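PDB 3BY8: sensor histidine kinase DcuS from Escherichia coli, which senses C4-dicarboxylates such as fumarate and malate through its periplasmic domain and activates the response regulator DcuR by phosphorylation. Local coordinates for residues A[54-59]-A[124-129]; A[83-88]-A[106-111]; A[92-97]-A[110-115]. One frame throughout, in Å; residues are numbered along the deposited sequence.

Contact 1 (A[54-59]-A[124-129]); sequences NDLLFI and VAIGLE. With LMR ((2S)-2-hydroxybutanedioic acid), chain B.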
ATOM      1  N   ASN A  54       8.729  -0.259   9.478  1.00 20.10           N
ATOM      2  CA  ASN A  54       7.447  -0.121  10.153  1.00 20.87           C
ATOM      3  C   ASN A  54       6.764  -1.464  10.433  1.00 19.93           C
ATOM      4  O   ASN A  54       5.586  -1.503  10.798  1.00 22.10           O
ATOM      5  CB  ASN A  54       6.524   0.790   9.340  1.00 16.70           C
ATOM      6  CG  ASN A  54       6.984   2.242   9.343  1.00 18.14           C
ATOM      7  OD1 ASN A  54       7.584   2.728   8.365  1.00 20.36           O
ATOM      8  ND2 ASN A  54       6.708   2.942  10.428  1.00 16.36           N
ATOM      9  N   ASP A  55       7.519  -2.548  10.240  1.00 22.15           N
ATOM     10  CA  ASP A  55       7.071  -3.920  10.487  1.00 27.16           C
ATOM     11  C   ASP A  55       5.784  -4.239   9.742  1.00 25.58           C
ATOM     12  O   ASP A  55       4.764  -4.622  10.332  1.00 27.53           O
ATOM     13  CB  ASP A  55       6.889  -4.157  11.994  1.00 31.80           C
ATOM     14  CG  ASP A  55       7.082  -5.620  12.380  1.00 37.40           C
ATOM     15  OD1 ASP A  55       6.945  -5.950  13.579  1.00 42.34           O
ATOM     16  OD2 ASP A  55       7.374  -6.444  11.480  1.00 40.23           O
ATOM     17  N   LEU A  56       5.861  -4.104   8.423  1.00 21.46           N
ATOM     18  CA  LEU A  56       4.712  -4.334   7.573  1.00 19.26           C
ATOM     19  C   LEU A  56       4.934  -5.491   6.596  1.00 18.63           C
ATOM     20  O   LEU A  56       6.057  -5.830   6.219  1.00 20.91           O
ATOM     21  CB  LEU A  56       4.398  -3.038   6.804  1.00 18.24           C
ATOM     22  CG  LEU A  56       4.136  -1.814   7.696  1.00 16.50           C
ATOM     23  CD1 LEU A  56       4.213  -0.539   6.848  1.00 17.90           C
ATOM     24  CD2 LEU A  56       2.773  -1.929   8.383  1.00 15.23           C
ATOM     25  N   LEU A  57       3.834  -6.093   6.158  1.00 16.91           N
ATOM     26  CA  LEU A  57       3.897  -7.202   5.223  1.00 16.25           C
ATOM     27  C   LEU A  57       4.161  -6.765   3.788  1.00 16.62           C
ATOM     28  O   LEU A  57       4.862  -7.414   3.043  1.00 16.00           O
ATOM     29  CB  LEU A  57       2.575  -7.995   5.273  1.00 15.78           C
ATOM     30  CG  LEU A  57       2.475  -9.179   4.301  1.00 14.58           C
ATOM     31  CD1 LEU A  57       3.367 -10.345   4.785  1.00 15.90           C
ATOM     32  CD2 LEU A  57       1.023  -9.666   4.217  1.00 17.46           C
ATOM     33  N   PHE A  58       3.524  -5.677   3.376  1.00 13.91           N
ATOM     34  CA  PHE A  58       3.739  -5.198   2.027  1.00 15.71           C
ATOM     35  C   PHE A  58       3.356  -3.731   1.876  1.00 11.52           C
ATOM     36  O   PHE A  58       2.536  -3.223   2.608  1.00 13.62           O
ATOM     37  CB  PHE A  58       2.898  -6.003   1.016  1.00 14.81           C
ATOM     38  CG  PHE A  58       1.395  -5.730   1.067  1.00 15.14           C
ATOM     39  CD1 PHE A  58       0.834  -4.608   0.439  1.00 14.88           C
ATOM     40  CD2 PHE A  58       0.532  -6.648   1.679  1.00 14.00           C
ATOM     41  CE1 PHE A  58      -0.563  -4.415   0.422  1.00 12.16           C
ATOM     42  CE2 PHE A  58      -0.875  -6.457   1.660  1.00 13.06           C
ATOM     43  CZ  PHE A  58      -1.420  -5.342   1.029  1.00 12.25           C
ATOM     44  N   ILE A  59       4.025  -3.074   0.932  1.00 13.64           N
ATOM     45  CA  ILE A  59       3.699  -1.694   0.567  1.00 11.87           C
ATOM     46  C   ILE A  59       3.636  -1.710  -0.954  1.00 11.81           C
ATOM     47  O   ILE A  59       4.654  -1.825  -1.645  1.00 13.22           O
ATOM     48  CB  ILE A  59       4.756  -0.672   1.042  1.00 11.58           C
ATOM     49  CG1 ILE A  59       4.783  -0.618   2.571  1.00 12.99           C
ATOM     50  CG2 ILE A  59       4.396   0.701   0.448  1.00 13.18           C
ATOM     51  CD1 ILE A  59       5.732   0.468   3.121  1.00 14.09           C
ATOM     52  N   VAL A 124      -1.793   3.998  -2.505  1.00 10.89           N
ATOM     53  CA  VAL A 124      -0.776   3.303  -1.703  1.00 10.40           C
ATOM     54  C   VAL A 124      -1.583   2.293  -0.868  1.00  8.34           C
ATOM     55  O   VAL A 124      -2.502   2.661  -0.121  1.00  9.24           O
ATOM     56  CB  VAL A 124       0.006   4.196  -0.723  1.00  9.16           C
ATOM     57  CG1 VAL A 124       1.022   3.334   0.011  1.00 10.68           C
ATOM     58  CG2 VAL A 124       0.722   5.324  -1.460  1.00 10.46           C
ATOM     59  N   ALA A 125      -1.230   1.014  -1.048  1.00  9.09           N
ATOM     60  CA  ALA A 125      -1.844  -0.103  -0.330  1.00 10.31           C
ATOM     61  C   ALA A 125      -0.802  -0.708   0.625  1.00 10.83           C
ATOM     62  O   ALA A 125       0.321  -0.995   0.195  1.00 11.44           O
ATOM     63  CB  ALA A 125      -2.303  -1.173  -1.341  1.00 11.12           C
ATOM     64  N   ILE A 126      -1.168  -0.928   1.889  1.00 10.09           N
ATOM     65  CA  ILE A 126      -0.213  -1.508   2.870  1.00 11.59           C
ATOM     66  C   ILE A 126      -0.885  -2.631   3.663  1.00 10.50           C
ATOM     67  O   ILE A 126      -2.043  -2.508   4.045  1.00 12.78           O
ATOM     68  CB  ILE A 126       0.298  -0.415   3.846  1.00 12.53           C
ATOM     69  CG1 ILE A 126       1.098   0.612   3.045  1.00 11.37           C
ATOM     70  CG2 ILE A 126       1.135  -1.037   4.986  1.00 14.59           C
ATOM     71  CD1 ILE A 126       1.838   1.661   3.914  1.00 13.07           C
ATOM     72  N   GLY A 127      -0.170  -3.734   3.860  1.00 12.06           N
ATOM     73  CA  GLY A 127      -0.733  -4.831   4.619  1.00 13.60           C
ATOM     74  C   GLY A 127       0.094  -5.182   5.846  1.00 15.71           C
ATOM     75  O   GLY A 127       1.328  -5.031   5.843  1.00 17.31           O
ATOM     76  N   LEU A 128      -0.614  -5.658   6.862  1.00 16.48           N
ATOM     77  CA  LEU A 128      -0.080  -6.116   8.145  1.00 19.07           C
ATOM     78  C   LEU A 128      -0.504  -7.587   8.183  1.00 18.43           C
ATOM     79  O   LEU A 128      -1.687  -7.877   8.085  1.00 18.86           O
ATOM     80  CB  LEU A 128      -0.797  -5.403   9.310  1.00 21.35           C
ATOM     81  CG  LEU A 128      -0.699  -3.900   9.603  1.00 23.88           C
ATOM     82  CD1 LEU A 128      -1.986  -3.358  10.204  1.00 24.08           C
ATOM     83  CD2 LEU A 128       0.453  -3.679  10.553  1.00 25.76           C
ATOM     84  N   GLU A 129       0.440  -8.504   8.352  1.00 20.16           N
ATOM     85  CA  GLU A 129       0.123  -9.932   8.406  1.00 20.84           C
ATOM     86  C   GLU A 129      -0.891 -10.223   9.529  1.00 22.46           C
ATOM     87  O   GLU A 129      -0.695  -9.815  10.678  1.00 21.26           O
ATOM     88  CB  GLU A 129       1.427 -10.703   8.620  1.00 25.33           C
ATOM     89  CG  GLU A 129       1.421 -12.129   8.128  1.00 30.11           C
ATOM     90  CD  GLU A 129       2.825 -12.718   8.056  1.00 31.81           C
ATOM     91  OE1 GLU A 129       2.944 -13.931   7.777  1.00 33.41           O
ATOM     92  OE2 GLU A 129       3.807 -11.964   8.272  1.00 32.88           O
TER
HETATM   93  C1  LMR B   1      -1.406  -7.170  -4.123  1.00 14.13           C
HETATM   94  O1A LMR B   1      -0.322  -6.685  -4.319  1.00 13.75           O
HETATM   95  O1B LMR B   1      -2.005  -7.759  -5.048  1.00 14.45           O
HETATM   96  C2  LMR B   1      -1.814  -7.373  -2.696  1.00 13.78           C
HETATM   97  O2  LMR B   1      -3.057  -8.194  -2.597  1.00 13.56           O
HETATM   98  C3  LMR B   1      -0.655  -7.842  -1.795  1.00 13.25           C
HETATM   99  C4  LMR B   1      -0.490  -9.369  -1.924  1.00 12.93           C
HETATM  100  O4A LMR B   1      -0.014  -9.832  -2.960  1.00 14.28           O
HETATM  101  O4B LMR B   1      -0.907 -10.125  -0.999  1.00 12.91           O
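A classic beta bulge marks this contact: two residues, Leu57 and Phe58, are set against the single Gly127 of the neighbouring strand, whose one carbonyl receives two backbone N-H groups. Leu57 N to Gly127 O is the short bond at 2.7 Å, and Phe58 N reaches the same oxygen in a weak one of 3.4 Å. Beyond the bulge the edge strand settles into regular antiparallel pairing, with Gly127 N bonded to Phe58 O at 3.0 Å and Ile59 opposite Ile126 as a non-hydrogen-bonded pair. The Phe58 ring lies flat over the backbone of the neighbouring strand. With CG between the backbone N and the carbonyl carbon (chi1 72°), the ring folds back across the strand, and Gly127 CA sits 3.7 Å from the Phe58 ring centroid in a CH-pi contact. With only hydrogens on Gly127 CA, the ring can lie this close to the backbone. The opposite ring face carries the bound malate, whose C3 stands 3.7 Å from Phe58 CE2. On the other side of the sheet Ile59 and Ile126 run side by side toward helices 8-25 and 43-53. Leu56 reaches this layer as well, its CD1 3.6 Å from Ile126 CG2 and its CD2 against Leu128 CD2. Just before the bulge, Asp55 is the C-prime residue of a Schellman motif that ends helix 43-53, and its carboxylate is salt-bridged to Arg132 of helix 130-138. The chemistry is thus divided by the sheet: aliphatic packing against the helices on one face, and on the other an aromatic floor that offers the ligand's methylene carbon an apolar surface.

Contact 2 (A[83-88]-A[106-111]); sequences GDDILK and ALRVFT. With LMR ((2S)-2-hydroxybutanedioic acid), chain B.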
ATOM      1  N   GLY A  83      -7.238  -8.002  -5.191  1.00 13.01           N
ATOM      2  CA  GLY A  83      -8.024  -7.697  -4.013  1.00 11.18           C
ATOM      3  C   GLY A  83      -9.037  -6.613  -4.312  1.00 11.30           C
ATOM      4  O   GLY A  83      -8.655  -5.517  -4.775  1.00 14.36           O
ATOM      5  N   ASP A  84     -10.317  -6.882  -4.043  1.00 10.86           N
ATOM      6  CA  ASP A  84     -11.340  -5.879  -4.311  1.00 13.03           C
ATOM      7  C   ASP A  84     -11.322  -4.724  -3.318  1.00 12.22           C
ATOM      8  O   ASP A  84     -11.997  -3.693  -3.508  1.00 11.38           O
ATOM      9  CB  ASP A  84     -12.725  -6.529  -4.337  1.00 14.97           C
ATOM     10  CG  ASP A  84     -12.926  -7.382  -5.577  1.00 20.29           C
ATOM     11  OD1 ASP A  84     -12.203  -7.161  -6.582  1.00 21.41           O
ATOM     12  OD2 ASP A  84     -13.816  -8.261  -5.529  1.00 27.34           O
ATOM     13  N   ASP A  85     -10.513  -4.867  -2.267  1.00 11.30           N
ATOM     14  CA  ASP A  85     -10.444  -3.807  -1.285  1.00 11.30           C
ATOM     15  C   ASP A  85      -9.754  -2.537  -1.760  1.00 11.01           C
ATOM     16  O   ASP A  85      -9.898  -1.500  -1.126  1.00 11.78           O
ATOM     17  CB  ASP A  85      -9.899  -4.305   0.076  1.00 12.25           C
ATOM     18  CG  ASP A  85      -8.691  -5.258  -0.020  1.00 11.38           C
ATOM     19  OD1 ASP A  85      -8.426  -5.918  -1.046  1.00 11.04           O
ATOM     20  OD2 ASP A  85      -8.014  -5.375   1.023  1.00 10.89           O
ATOM     21  N   ILE A  86      -9.079  -2.603  -2.904  1.00 11.10           N
ATOM     22  CA  ILE A  86      -8.477  -1.399  -3.466  1.00 11.44           C
ATOM     23  C   ILE A  86      -9.523  -0.530  -4.184  1.00 11.97           C
ATOM     24  O   ILE A  86      -9.313   0.664  -4.405  1.00 12.16           O
ATOM     25  CB  ILE A  86      -7.362  -1.751  -4.488  1.00 11.43           C
ATOM     26  CG1 ILE A  86      -6.550  -0.495  -4.828  1.00 10.58           C
ATOM     27  CG2 ILE A  86      -7.972  -2.369  -5.771  1.00 11.82           C
ATOM     28  CD1 ILE A  86      -5.230  -0.784  -5.529  1.00 13.27           C
ATOM     29  N   LEU A  87     -10.665  -1.124  -4.541  1.00 11.25           N
ATOM     30  CA  LEU A  87     -11.631  -0.364  -5.330  1.00 14.14           C
ATOM     31  C   LEU A  87     -12.114   0.942  -4.711  1.00 12.99           C
ATOM     32  O   LEU A  87     -12.176   1.958  -5.409  1.00 13.16           O
ATOM     33  CB  LEU A  87     -12.808  -1.266  -5.737  1.00 13.10           C
ATOM     34  CG  LEU A  87     -12.381  -2.438  -6.614  1.00 13.36           C
ATOM     35  CD1 LEU A  87     -13.530  -3.458  -6.688  1.00 13.30           C
ATOM     36  CD2 LEU A  87     -11.967  -1.947  -7.989  1.00 16.58           C
ATOM     37  N   LYS A  88     -12.443   0.954  -3.420  1.00 12.97           N
ATOM     38  CA  LYS A  88     -12.868   2.212  -2.812  1.00 13.41           C
ATOM     39  C   LYS A  88     -11.769   3.286  -2.959  1.00 12.62           C
ATOM     40  O   LYS A  88     -12.052   4.456  -3.208  1.00 14.00           O
ATOM     41  CB  LYS A  88     -13.184   2.006  -1.322  1.00 16.14           C
ATOM     42  CG  LYS A  88     -14.562   1.423  -1.043  1.00 22.32           C
ATOM     43  CD  LYS A  88     -14.826   1.287   0.461  1.00 26.45           C
ATOM     44  CE  LYS A  88     -14.760   2.630   1.167  1.00 31.77           C
ATOM     45  NZ  LYS A  88     -15.093   2.536   2.629  1.00 36.47           N
ATOM     46  N   ALA A 106      -3.982 -10.717   5.390  1.00 13.72           N
ATOM     47  CA  ALA A 106      -3.578  -9.490   6.032  1.00 14.50           C
ATOM     48  C   ALA A 106      -4.651  -8.474   6.312  1.00 12.98           C
ATOM     49  O   ALA A 106      -5.718  -8.503   5.707  1.00 14.02           O
ATOM     50  CB  ALA A 106      -2.535  -8.826   5.134  1.00 14.01           C
ATOM     51  N   LEU A 107      -4.334  -7.582   7.251  1.00 13.29           N
ATOM     52  CA  LEU A 107      -5.131  -6.419   7.594  1.00 14.57           C
ATOM     53  C   LEU A 107      -4.490  -5.410   6.636  1.00 13.98           C
ATOM     54  O   LEU A 107      -3.278  -5.155   6.673  1.00 15.62           O
ATOM     55  CB  LEU A 107      -4.888  -6.011   9.042  1.00 15.07           C
ATOM     56  CG  LEU A 107      -5.584  -4.721   9.450  1.00 18.06           C
ATOM     57  CD1 LEU A 107      -7.076  -4.830   9.270  1.00 21.00           C
ATOM     58  CD2 LEU A 107      -5.236  -4.442  10.922  1.00 19.55           C
ATOM     59  N   ARG A 108      -5.312  -4.863   5.755  1.00 11.93           N
ATOM     60  CA  ARG A 108      -4.832  -3.988   4.695  1.00 11.54           C
ATOM     61  C   ARG A 108      -5.489  -2.633   4.703  1.00  9.58           C
ATOM     62  O   ARG A 108      -6.671  -2.503   4.948  1.00 12.22           O
ATOM     63  CB  ARG A 108      -5.123  -4.706   3.368  1.00 10.31           C
ATOM     64  CG  ARG A 108      -4.421  -6.057   3.271  1.00 10.62           C
ATOM     65  CD  ARG A 108      -5.259  -7.154   2.564  1.00 10.62           C
ATOM     66  NE  ARG A 108      -5.699  -6.816   1.201  1.00  9.62           N
ATOM     67  CZ  ARG A 108      -5.110  -7.229   0.091  1.00  9.13           C
ATOM     68  NH1 ARG A 108      -4.022  -7.995   0.113  1.00 11.42           N
ATOM     69  NH2 ARG A 108      -5.673  -6.934  -1.080  1.00 10.91           N
ATOM     70  N   VAL A 109      -4.686  -1.608   4.426  1.00 11.05           N
ATOM     71  CA  VAL A 109      -5.168  -0.242   4.370  1.00 10.75           C
ATOM     72  C   VAL A 109      -4.788   0.387   3.030  1.00  9.65           C
ATOM     73  O   VAL A 109      -3.793   0.003   2.371  1.00  9.98           O
ATOM     74  CB  VAL A 109      -4.624   0.635   5.557  1.00 11.92           C
ATOM     75  CG1 VAL A 109      -4.956  -0.081   6.885  1.00 14.01           C
ATOM     76  CG2 VAL A 109      -3.121   0.906   5.438  1.00 11.64           C
ATOM     77  N   PHE A 110      -5.581   1.391   2.664  1.00  9.40           N
ATOM     78  CA  PHE A 110      -5.420   2.012   1.343  1.00  8.10           C
ATOM     79  C   PHE A 110      -5.678   3.490   1.429  1.00 10.29           C
ATOM     80  O   PHE A 110      -6.614   3.924   2.104  1.00 12.10           O
ATOM     81  CB  PHE A 110      -6.484   1.447   0.349  1.00  9.42           C
ATOM     82  CG  PHE A 110      -6.420  -0.033   0.162  1.00  8.44           C
ATOM     83  CD1 PHE A 110      -6.975  -0.896   1.121  1.00 10.23           C
ATOM     84  CD2 PHE A 110      -5.809  -0.582  -0.968  1.00  9.34           C
ATOM     85  CE1 PHE A 110      -6.913  -2.293   0.939  1.00 11.13           C
ATOM     86  CE2 PHE A 110      -5.754  -1.957  -1.144  1.00  9.29           C
ATOM     87  CZ  PHE A 110      -6.309  -2.819  -0.189  1.00  9.20           C
ATOM     88  N   THR A 111      -4.869   4.274   0.721  1.00  9.25           N
ATOM     89  CA  THR A 111      -5.097   5.713   0.663  1.00  9.74           C
ATOM     90  C   THR A 111      -4.761   6.221  -0.754  1.00  9.71           C
ATOM     91  O   THR A 111      -3.862   5.708  -1.414  1.00 10.31           O
ATOM     92  CB  THR A 111      -4.276   6.467   1.769  1.00  8.91           C
ATOM     93  OG1 THR A 111      -4.846   7.767   1.976  1.00 11.28           O
ATOM     94  CG2 THR A 111      -2.795   6.628   1.363  1.00 11.70           C
TER
HETATM   95  C1  LMR B   1      -1.406  -7.170  -4.123  1.00 14.13           C
HETATM   96  O1A LMR B   1      -0.322  -6.685  -4.319  1.00 13.75           O
HETATM   97  O1B LMR B   1      -2.005  -7.759  -5.048  1.00 14.45           O
HETATM   98  C2  LMR B   1      -1.814  -7.373  -2.696  1.00 13.78           C
HETATM   99  O2  LMR B   1      -3.057  -8.194  -2.597  1.00 13.56           O
HETATM  100  C3  LMR B   1      -0.655  -7.842  -1.795  1.00 13.25           C
HETATM  101  C4  LMR B   1      -0.490  -9.369  -1.924  1.00 12.93           C
HETATM  102  O4A LMR B   1      -0.014  -9.832  -2.960  1.00 14.28           O
HETATM  103  O4B LMR B   1      -0.907 -10.125  -0.999  1.00 12.91           O
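The malate pocket of the periplasmic Cache domain is built here from a loop and a sheet strand, joined where Asp85 meets Arg108. The pair is a side-on, two-pronged salt bridge. Arg108 NE bonds to Asp85 OD2 at 2.7 Å, almost straight at 173°, while Arg108 NH2 reaches Asp85 OD1 at 2.9 Å. Both oxygens are met on their syn sides, and the carboxylate and guanidinium planes are only 17° apart. The arginine chain, bent at chi2 and chi3, brings its outer edge to the ligand: NH1 donates to the malate hydroxyl oxygen O2 at 2.9 Å, and NH2 adds a longer bond to the same atom. NH2 is also bonded to Lys82 O, just before the loop; together these bonds probably hold the guanidinium against turning. As in other Cache domains, the ligand sits between the antiparallel sheet and the loops that cover it; residues 83-88 follow Lys82, a pocket residue, and meet the ligand indirectly, through Arg108, which projects from strand 106-114. A lysine in place of Arg108 would probably leave Asp85 without its paired grip and the malate hydroxyl without its two-nitrogen clasp. Asp85 is a second-shell residue that positions the arginine, and its OD1 has a further partner in Asn99. Two residues along the strand, the Phe110 ring packs against the loop backbone: Asp85 O stands over the centre of one face, and Ile86 CA makes an off-centre CH-pi contact 4.0 Å from the Phe110 ring centroid. The Asp85 carboxylate also packs against this ring, OD2 lying 3.3 Å from Phe110 CE1 with the two planes 70° apart.

Contact 3 (A[92-97]-A[110-115]); sequences GEENVA and FTPIYD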
ATOM      1  N   GLY A  92     -11.017   7.684  -4.598  1.00 14.86           N
ATOM      2  CA  GLY A  92     -10.663   8.731  -3.658  1.00 15.70           C
ATOM      3  C   GLY A  92     -10.966   8.546  -2.193  1.00 15.78           C
ATOM      4  O   GLY A  92     -10.877   9.511  -1.417  1.00 20.93           O
ATOM      5  N   GLU A  93     -11.305   7.339  -1.780  1.00 15.48           N
ATOM      6  CA  GLU A  93     -11.612   7.102  -0.380  1.00 17.24           C
ATOM      7  C   GLU A  93     -10.628   6.139   0.252  1.00 17.77           C
ATOM      8  O   GLU A  93     -10.126   5.246  -0.421  1.00 22.31           O
ATOM      9  CB  GLU A  93     -13.011   6.498  -0.263  1.00 22.04           C
ATOM     10  CG  GLU A  93     -14.144   7.486  -0.500  1.00 32.21           C
ATOM     11  CD  GLU A  93     -14.340   8.444   0.676  1.00 39.46           C
ATOM     12  OE1 GLU A  93     -13.606   9.463   0.762  1.00 43.21           O
ATOM     13  OE2 GLU A  93     -15.224   8.171   1.524  1.00 44.26           O
ATOM     14  N   GLU A  94     -10.344   6.306   1.534  1.00 14.10           N
ATOM     15  CA  GLU A  94      -9.466   5.361   2.208  1.00 12.72           C
ATOM     16  C   GLU A  94     -10.259   4.107   2.514  1.00 12.99           C
ATOM     17  O   GLU A  94     -11.513   4.126   2.505  1.00 15.98           O
ATOM     18  CB  GLU A  94      -8.934   5.965   3.509  1.00 13.39           C
ATOM     19  CG  GLU A  94      -7.975   7.128   3.221  1.00 14.27           C
ATOM     20  CD  GLU A  94      -7.262   7.660   4.437  1.00 16.78           C
ATOM     21  OE1 GLU A  94      -7.881   7.706   5.532  1.00 20.90           O
ATOM     22  OE2 GLU A  94      -6.089   8.046   4.294  1.00 14.53           O
ATOM     23  N   ASN A  95      -9.551   3.014   2.768  1.00 11.60           N
ATOM     24  CA  ASN A  95     -10.234   1.761   3.083  1.00 11.22           C
ATOM     25  C   ASN A  95      -9.356   0.878   3.949  1.00 12.80           C
ATOM     26  O   ASN A  95      -8.118   1.002   3.943  1.00 12.60           O
ATOM     27  CB  ASN A  95     -10.624   1.037   1.779  1.00 12.58           C
ATOM     28  CG  ASN A  95     -11.620  -0.083   1.997  1.00 13.00           C
ATOM     29  OD1 ASN A  95     -12.442  -0.029   2.912  1.00 15.96           O
ATOM     30  ND2 ASN A  95     -11.561  -1.093   1.140  1.00 13.93           N
ATOM     31  N   VAL A  96     -10.017   0.029   4.727  1.00 13.01           N
ATOM     32  CA  VAL A  96      -9.355  -0.914   5.597  1.00 12.54           C
ATOM     33  C   VAL A  96     -10.146  -2.224   5.427  1.00 12.88           C
ATOM     34  O   VAL A  96     -11.392  -2.224   5.472  1.00 15.90           O
ATOM     35  CB  VAL A  96      -9.427  -0.448   7.081  1.00 16.01           C
ATOM     36  CG1 VAL A  96      -8.719  -1.462   7.990  1.00 17.31           C
ATOM     37  CG2 VAL A  96      -8.782   0.942   7.234  1.00 16.77           C
ATOM     38  N   ALA A  97      -9.420  -3.309   5.233  1.00 12.52           N
ATOM     39  CA  ALA A  97     -10.060  -4.612   5.007  1.00 10.91           C
ATOM     40  C   ALA A  97      -9.163  -5.763   5.388  1.00 11.96           C
ATOM     41  O   ALA A  97      -7.959  -5.596   5.587  1.00 15.12           O
ATOM     42  CB  ALA A  97     -10.424  -4.743   3.507  1.00 11.44           C
ATOM     43  N   PHE A 110      -5.581   1.391   2.664  1.00  9.40           N
ATOM     44  CA  PHE A 110      -5.420   2.012   1.343  1.00  8.10           C
ATOM     45  C   PHE A 110      -5.678   3.490   1.429  1.00 10.29           C
ATOM     46  O   PHE A 110      -6.614   3.924   2.104  1.00 12.10           O
ATOM     47  CB  PHE A 110      -6.484   1.447   0.349  1.00  9.42           C
ATOM     48  CG  PHE A 110      -6.420  -0.033   0.162  1.00  8.44           C
ATOM     49  CD1 PHE A 110      -6.975  -0.896   1.121  1.00 10.23           C
ATOM     50  CD2 PHE A 110      -5.809  -0.582  -0.968  1.00  9.34           C
ATOM     51  CE1 PHE A 110      -6.913  -2.293   0.939  1.00 11.13           C
ATOM     52  CE2 PHE A 110      -5.754  -1.957  -1.144  1.00  9.29           C
ATOM     53  CZ  PHE A 110      -6.309  -2.819  -0.189  1.00  9.20           C
ATOM     54  N   THR A 111      -4.869   4.274   0.721  1.00  9.25           N
ATOM     55  CA  THR A 111      -5.097   5.713   0.663  1.00  9.74           C
ATOM     56  C   THR A 111      -4.761   6.221  -0.754  1.00  9.71           C
ATOM     57  O   THR A 111      -3.862   5.708  -1.414  1.00 10.31           O
ATOM     58  CB  THR A 111      -4.276   6.467   1.769  1.00  8.91           C
ATOM     59  OG1 THR A 111      -4.846   7.767   1.976  1.00 11.28           O
ATOM     60  CG2 THR A 111      -2.795   6.628   1.363  1.00 11.70           C
ATOM     61  N   PRO A 112      -5.492   7.241  -1.237  1.00  9.92           N
ATOM     62  CA  PRO A 112      -5.213   7.752  -2.580  1.00 11.13           C
ATOM     63  C   PRO A 112      -3.961   8.607  -2.702  1.00 12.44           C
ATOM     64  O   PRO A 112      -3.539   9.237  -1.705  1.00 13.79           O
ATOM     65  CB  PRO A 112      -6.496   8.526  -2.950  1.00 13.44           C
ATOM     66  CG  PRO A 112      -7.079   8.921  -1.619  1.00 16.05           C
ATOM     67  CD  PRO A 112      -6.715   7.819  -0.647  1.00 13.13           C
ATOM     68  N   ILE A 113      -3.376   8.641  -3.900  1.00 11.56           N
ATOM     69  CA  ILE A 113      -2.201   9.464  -4.224  1.00 12.12           C
ATOM     70  C   ILE A 113      -2.736  10.553  -5.176  1.00 11.83           C
ATOM     71  O   ILE A 113      -3.417  10.232  -6.178  1.00 11.04           O
ATOM     72  CB  ILE A 113      -1.121   8.664  -4.969  1.00 12.67           C
ATOM     73  CG1 ILE A 113      -0.659   7.483  -4.104  1.00 10.66           C
ATOM     74  CG2 ILE A 113       0.106   9.582  -5.271  1.00 13.62           C
ATOM     75  CD1 ILE A 113       0.334   6.564  -4.781  1.00 12.86           C
ATOM     76  N   TYR A 114      -2.430  11.817  -4.890  1.00 14.42           N
ATOM     77  CA  TYR A 114      -2.885  12.940  -5.706  1.00 14.86           C
ATOM     78  C   TYR A 114      -1.725  13.714  -6.306  1.00 16.11           C
ATOM     79  O   TYR A 114      -0.628  13.748  -5.721  1.00 18.26           O
ATOM     80  CB  TYR A 114      -3.695  13.883  -4.812  1.00 15.98           C
ATOM     81  CG  TYR A 114      -4.967  13.275  -4.276  1.00 17.39           C
ATOM     82  CD1 TYR A 114      -6.083  13.106  -5.104  1.00 19.01           C
ATOM     83  CD2 TYR A 114      -5.062  12.872  -2.945  1.00 21.32           C
ATOM     84  CE1 TYR A 114      -7.256  12.554  -4.620  1.00 19.72           C
ATOM     85  CE2 TYR A 114      -6.243  12.318  -2.452  1.00 18.48           C
ATOM     86  CZ  TYR A 114      -7.329  12.167  -3.293  1.00 21.37           C
ATOM     87  OH  TYR A 114      -8.513  11.648  -2.814  1.00 21.90           O
ATOM     88  N   ASP A 115      -1.945  14.315  -7.478  1.00 16.31           N
ATOM     89  CA  ASP A 115      -0.894  15.166  -8.035  1.00 17.08           C
ATOM     90  C   ASP A 115      -1.060  16.550  -7.389  1.00 20.11           C
ATOM     91  O   ASP A 115      -1.879  16.731  -6.475  1.00 20.84           O
ATOM     92  CB  ASP A 115      -0.946  15.241  -9.570  1.00 20.14           C
ATOM     93  CG  ASP A 115      -2.228  15.867 -10.116  1.00 19.65           C
ATOM     94  OD1 ASP A 115      -2.958  16.570  -9.380  1.00 17.58           O
ATOM     95  OD2 ASP A 115      -2.490  15.643 -11.325  1.00 22.47           O
TER
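Glu94 OE2 accepts a hydrogen bond from Thr111 OG1 at 2.6 Å, the shortest polar link between the two segments. The carboxylate uses its anti lone pair, the one pointing away from OE1, and OE1 is held in turn by a salt bridge to Arg22 of helix 8-25. Thr111 OG1, anti to the backbone N (chi1 -161°), and the extended Glu94 chain bring the two side chains alongside each other, pointing the same way. Next to this pair the strands of the 95-99/106-114 hairpin join through Asn95 and Phe110, an antiparallel hydrogen-bonded pair: Phe110 N to Asn95 O is 2.9 Å and Asn95 N to Phe110 O is 3.1 Å. Asn95 O also lies at the edge of the Phe110 ring, 3.6 Å from Phe110 CD1. On the Phe110 side of the sheet the Asn95 amide turns to the loop, where ND2 bonds to Asp85 O. Before strand 95-99 the backbone continues along its neighbour, with Gly92 O 3.8 Å from Pro112 CG. Proline has no N-H to donate, and the approach here is by its ring. The Arg22-Glu94-Thr111 chain ties the hairpin to the helix, and the positive charge of Arg22 probably helps keep Glu94 ionised.

All three contacts touch one antiparallel sheet, ordered 58-63, 120-129, 106-114, 95-99; contacts 1 and 3 are strand pairings, while contact 2 lays a loop against strand 106-114. Contact 1 joins the first two strands, contact 3 the last two, and backbone bonds such as Val109 N to Ile126 O bridge the middle. Contacts 1 and 2 are buried and both touch malate, the first with an aromatic face, the second with a charged guanidinium. Contact 3 is only partly buried and relies on backbone pairing and a carboxylate-hydroxyl bond. Contacts 2 and 3 share Phe110, which packs on the loop by its ring and pairs with the edge strand by its backbone; its CE2 also touches Ala125 of contact 1.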